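PDB 4EPS: putative fimbrium tip subunit Fim1C from Bacteroides ovatus, which probably forms part of the tip of a fimbrium, a filamentous cell-surface appendage that mediates adhesion and biofilm formation. Local coordinates for residues D356-M359 against T360-F363; S369-G372 against Y373-A376. One frame throughout, in Å; residues are numbered along the deposited sequence.

Contact 1 (D356-M359 against T360-F363); sequences DWFM and TTSF
As helix 354-359 gives way to loop, the backbone N-H groups of Thr360 and Thr361 each reach back three residues, Thr360 N to Trp357 O at 3.1 Å and Thr361 N to Phe358 O at 3.0 Å. The two hydroxyls take the same oxygens in the carbonyl plane, on a lone pair: Thr360 OG1 lies 2.6 Å from Trp357 O, and Thr361 OG1 2.7 Å from Phe358 O. Each oxygen is thus gripped twice by a single threonine. Chi1 of 72° in Thr360 and 74° in Thr361 sets OG1 between the backbone N and the carbonyl carbon, folded back over the helix. Thr361 OG1 also accepts from Phe363 N at 3.2 Å, closing an ST turn that bends the chain as it leaves the helix. A water donates to both Met359 O and Thr361 O. The methyl of Thr361 sits over one face of the Trp357 indole, CG2 lying 4.0 Å from the six-membered ring's centroid in a CH-pi contact; Tyr399 and Phe403 meet Trp357 edge-to-face. Phe363 brings CE2, on its ring edge, to 4.1 Å from Trp357 CH2, while its CB packs against Phe358 CE1.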
loop_
_atom_site.group_PDB
_atom_site.type_symbol
_atom_site.label_atom_id
_atom_site.label_comp_id
_atom_site.label_asym_id
_atom_site.label_seq_id
_atom_site.Cartn_x
_atom_site.Cartn_y
_atom_site.Cartn_z
ATOM N N ASP A 356 22.465 30.940 -28.347
ATOM C CA ASP A 356 22.585 31.690 -29.602
ATOM C C ASP A 356 22.698 30.737 -30.793
ATOM O O ASP A 356 22.024 30.970 -31.804
ATOM C CB ASP A 356 23.751 32.685 -29.562
ATOM C CG ASP A 356 23.483 33.952 -28.760
ATOM O OD1 ASP A 356 22.311 34.178 -28.359
ATOM O OD2 ASP A 356 24.444 34.701 -28.502
ATOM N N TRP A 357 23.458 29.623 -30.649
ATOM C CA TRP A 357 23.538 28.618 -31.716
ATOM C C TRP A 357 22.168 28.006 -31.965
ATOM O O TRP A 357 21.737 27.891 -33.114
ATOM C CB TRP A 357 24.548 27.487 -31.392
ATOM C CG TRP A 357 24.349 26.266 -32.255
ATOM C CD1 TRP A 357 24.666 26.136 -33.579
ATOM C CD2 TRP A 357 23.681 25.048 -31.882
ATOM N NE1 TRP A 357 24.280 24.893 -34.040
ATOM C CE2 TRP A 357 23.674 24.206 -33.019
ATOM C CE3 TRP A 357 23.098 24.579 -30.689
ATOM C CZ2 TRP A 357 23.098 22.927 -33.000
ATOM C CZ3 TRP A 357 22.503 23.323 -30.682
ATOM C CH2 TRP A 357 22.503 22.514 -31.829
ATOM N N PHE A 358 21.502 27.585 -30.878
ATOM C CA PHE A 358 20.218 26.883 -30.909
ATOM C C PHE A 358 19.133 27.686 -31.669
ATOM O O PHE A 358 18.409 27.106 -32.478
ATOM C CB PHE A 358 19.765 26.564 -29.461
ATOM C CG PHE A 358 18.390 25.966 -29.335
ATOM C CD1 PHE A 358 18.167 24.628 -29.638
ATOM C CD2 PHE A 358 17.313 26.741 -28.917
ATOM C CE1 PHE A 358 16.893 24.073 -29.531
ATOM C CE2 PHE A 358 16.036 26.180 -28.799
ATOM C CZ PHE A 358 15.836 24.854 -29.110
HETATM N N MSE A 359 19.049 29.004 -31.424
HETATM C CA MSE A 359 18.054 29.899 -32.033
HETATM C C MSE A 359 18.232 30.043 -33.564
HETATM O O MSE A 359 17.289 30.470 -34.231
HETATM C CB MSE A 359 18.066 31.276 -31.361
HETATM C CG MSE A 359 17.636 31.229 -29.883
HETATM SE SE MSE A 359 15.877 30.411 -29.623
HETATM C CE MSE A 359 14.798 31.953 -30.040
ATOM N N THR A 360 19.398 29.647 -34.114
ATOM C CA THR A 360 19.658 29.672 -35.571
ATOM C C THR A 360 19.300 28.322 -36.244
ATOM O O THR A 360 19.460 28.206 -37.460
ATOM C CB THR A 360 21.145 29.987 -35.879
ATOM O OG1 THR A 360 21.965 28.854 -35.549
ATOM C CG2 THR A 360 21.644 31.243 -35.218
ATOM N N THR A 361 18.864 27.297 -35.462
ATOM C CA THR A 361 18.584 25.946 -35.977
ATOM C C THR A 361 17.107 25.690 -36.298
ATOM O O THR A 361 16.251 26.509 -35.997
ATOM C CB THR A 361 19.065 24.865 -34.979
ATOM O OG1 THR A 361 18.178 24.812 -33.849
ATOM C CG2 THR A 361 20.517 25.047 -34.550
ATOM N N SER A 362 16.822 24.509 -36.863
ATOM C CA SER A 362 15.476 24.009 -37.176
ATOM C C SER A 362 14.842 23.266 -35.962
ATOM O O SER A 362 13.756 22.690 -36.097
ATOM C CB SER A 362 15.554 23.052 -38.370
ATOM O OG SER A 362 16.269 21.873 -38.027
ATOM N N PHE A 363 15.530 23.260 -34.791
ATOM C CA PHE A 363 15.080 22.522 -33.594
ATOM C C PHE A 363 14.306 23.370 -32.576
ATOM O O PHE A 363 13.916 22.834 -31.535
ATOM C CB PHE A 363 16.290 21.904 -32.852
ATOM C CG PHE A 363 17.334 21.159 -33.650
ATOM C CD1 PHE A 363 16.996 20.032 -34.391
ATOM C CD2 PHE A 363 18.674 21.520 -33.577
ATOM C CE1 PHE A 363 17.969 19.332 -35.113
ATOM C CE2 PHE A 363 19.649 20.821 -34.295
ATOM C CZ PHE A 363 19.290 19.728 -35.056
HETATM O O HOH W 1 15.452 29.071 -36.023
#

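Contact 2 (S369-G372 against Y373-A376); sequences SVTG and YYDA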
loop_
_atom_site.group_PDB
_atom_site.type_symbol
_atom_site.label_atom_id
_atom_site.label_comp_id
_atom_site.label_asym_id
_atom_site.label_seq_id
_atom_site.Cartn_x
_atom_site.Cartn_y
_atom_site.Cartn_z
ATOM N N SER A 369 15.192 25.990 -25.225
ATOM C CA SER A 369 16.577 26.441 -25.120
ATOM C C SER A 369 17.159 26.116 -23.732
ATOM O O SER A 369 16.421 26.080 -22.739
ATOM C CB SER A 369 16.684 27.936 -25.388
ATOM O OG SER A 369 18.015 28.344 -25.120
ATOM N N VAL A 370 18.480 25.864 -23.677
ATOM C CA VAL A 370 19.193 25.596 -22.416
ATOM C C VAL A 370 19.344 26.906 -21.598
ATOM O O VAL A 370 19.682 26.848 -20.420
ATOM C CB VAL A 370 20.585 24.930 -22.647
ATOM C CG1 VAL A 370 20.446 23.564 -23.325
ATOM C CG2 VAL A 370 21.521 25.855 -23.444
ATOM N N THR A 371 19.121 28.089 -22.206
ATOM C CA THR A 371 19.312 29.328 -21.447
ATOM C C THR A 371 18.336 29.473 -20.270
ATOM O O THR A 371 17.171 29.096 -20.359
ATOM C CB THR A 371 19.227 30.567 -22.371
ATOM O OG1 THR A 371 19.840 31.674 -21.713
ATOM C CG2 THR A 371 17.793 30.912 -22.828
ATOM N N GLY A 372 18.829 30.019 -19.176
ATOM C CA GLY A 372 17.955 30.399 -18.081
ATOM C C GLY A 372 17.629 31.878 -18.211
ATOM O O GLY A 372 16.670 32.369 -17.614
ATOM N N TYR A 373 18.424 32.603 -19.018
ATOM C CA TYR A 373 18.385 34.064 -19.026
ATOM C C TYR A 373 17.730 34.739 -20.236
ATOM O O TYR A 373 17.114 35.797 -20.053
ATOM C CB TYR A 373 19.829 34.591 -18.873
ATOM C CG TYR A 373 19.925 36.034 -18.407
ATOM C CD1 TYR A 373 19.965 36.353 -17.051
ATOM C CD2 TYR A 373 19.984 37.078 -19.324
ATOM C CE1 TYR A 373 20.070 37.678 -16.622
ATOM C CE2 TYR A 373 20.069 38.407 -18.905
ATOM C CZ TYR A 373 20.106 38.701 -17.554
ATOM O OH TYR A 373 20.199 40.018 -17.163
ATOM N N TYR A 374 17.908 34.203 -21.449
ATOM C CA TYR A 374 17.410 34.837 -22.665
ATOM C C TYR A 374 16.254 34.080 -23.295
ATOM O O TYR A 374 16.082 34.164 -24.508
ATOM C CB TYR A 374 18.559 34.935 -23.692
ATOM C CG TYR A 374 19.747 35.718 -23.191
ATOM C CD1 TYR A 374 19.738 37.115 -23.188
ATOM C CD2 TYR A 374 20.895 35.069 -22.740
ATOM C CE1 TYR A 374 20.829 37.843 -22.718
ATOM C CE2 TYR A 374 21.995 35.788 -22.274
ATOM C CZ TYR A 374 21.962 37.173 -22.278
ATOM O OH TYR A 374 23.048 37.888 -21.835
ATOM N N ASP A 375 15.458 33.348 -22.501
ATOM C CA ASP A 375 14.367 32.552 -23.070
ATOM C C ASP A 375 13.291 33.483 -23.673
ATOM O O ASP A 375 12.935 34.478 -23.065
ATOM C CB ASP A 375 13.768 31.614 -22.024
ATOM C CG ASP A 375 12.823 30.596 -22.628
ATOM O OD1 ASP A 375 11.614 30.899 -22.729
ATOM O OD2 ASP A 375 13.293 29.500 -23.002
ATOM N N ALA A 376 12.794 33.138 -24.866
ATOM C CA ALA A 376 11.790 33.925 -25.585
ATOM C C ALA A 376 10.410 33.872 -24.911
ATOM O O ALA A 376 9.651 34.819 -25.052
ATOM C CB ALA A 376 11.685 33.425 -27.017
HETATM O O HOH W 2 13.219 28.156 -25.452
HETATM O O HOH W 3 14.874 33.565 -19.555
#
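Thr371, whose own N closes an ST turn onto Ser369 OG at 3.1 Å, holds the Tyr373 and Tyr374 backbone through one oxygen. In the main hydrogen-bonded group, Thr371 OG1 receives both Tyr373 N and Tyr374 N, each at 3.2 Å; the second bond is the straighter, with an N-H...O angle of 169° against 151°. With chi1 at -161°, OG1 lies opposite its own backbone N and beside the carbonyl carbon, on the side where the following residues curl round. A valine here would keep the bulk, but would probably leave the N-H groups of Tyr373 and Tyr374 without their shared acceptor and the bend less firmly set. Packing adds to this: Thr371 CG2 rests 3.4 Å from Asp375 N, and Thr371 OG1 meets the Tyr374 ring at its edge, near the ring plane. Within 373-376, Tyr373 turns the edge of its ring onto its neighbour, putting CD2 above the centre of the Tyr374 ring face. Both rings are tied to Arg475, which bonds to the Tyr374 hydroxyl and makes a cation-pi contact with Tyr373. Of the charged groups, Asp375 pairs its OD2 with Lys383 in a salt bridge, and the same lysine bonds to the carbonyls of Ser369 and Thr371, so one ammonium group joins all three residues. Two waters add further links. Asp375 N donates to one of them at 3.0 Å; a second accepts from Ser369 N at 2.9 Å and donates to Asp375 OD2 at 2.8 Å.

How the contacts relate
Both contacts are local turns, partly buried, and they follow one another between helices 354-359 and 389-403. They touch where Phe358 CE2 packs 3.7 Å from Ser369 N, and His355 of the first helix bonds to Ser369 OG. Val395 of helix 389-403 lies against both Phe358 and Val370. In contact 1 the buried residues are aromatic side chains on the helix, and the exposed ones include Asp356 and Met359 on the helix and Thr360 just after it; in contact 2 residues 369-372 are buried and polar hydroxyl, carboxylate and water bonds dominate. In contact 1 threonine hydroxyls donate to helix carbonyls, one of them also accepting a backbone N-H; across contact 2 the threonine oxygen accepts two.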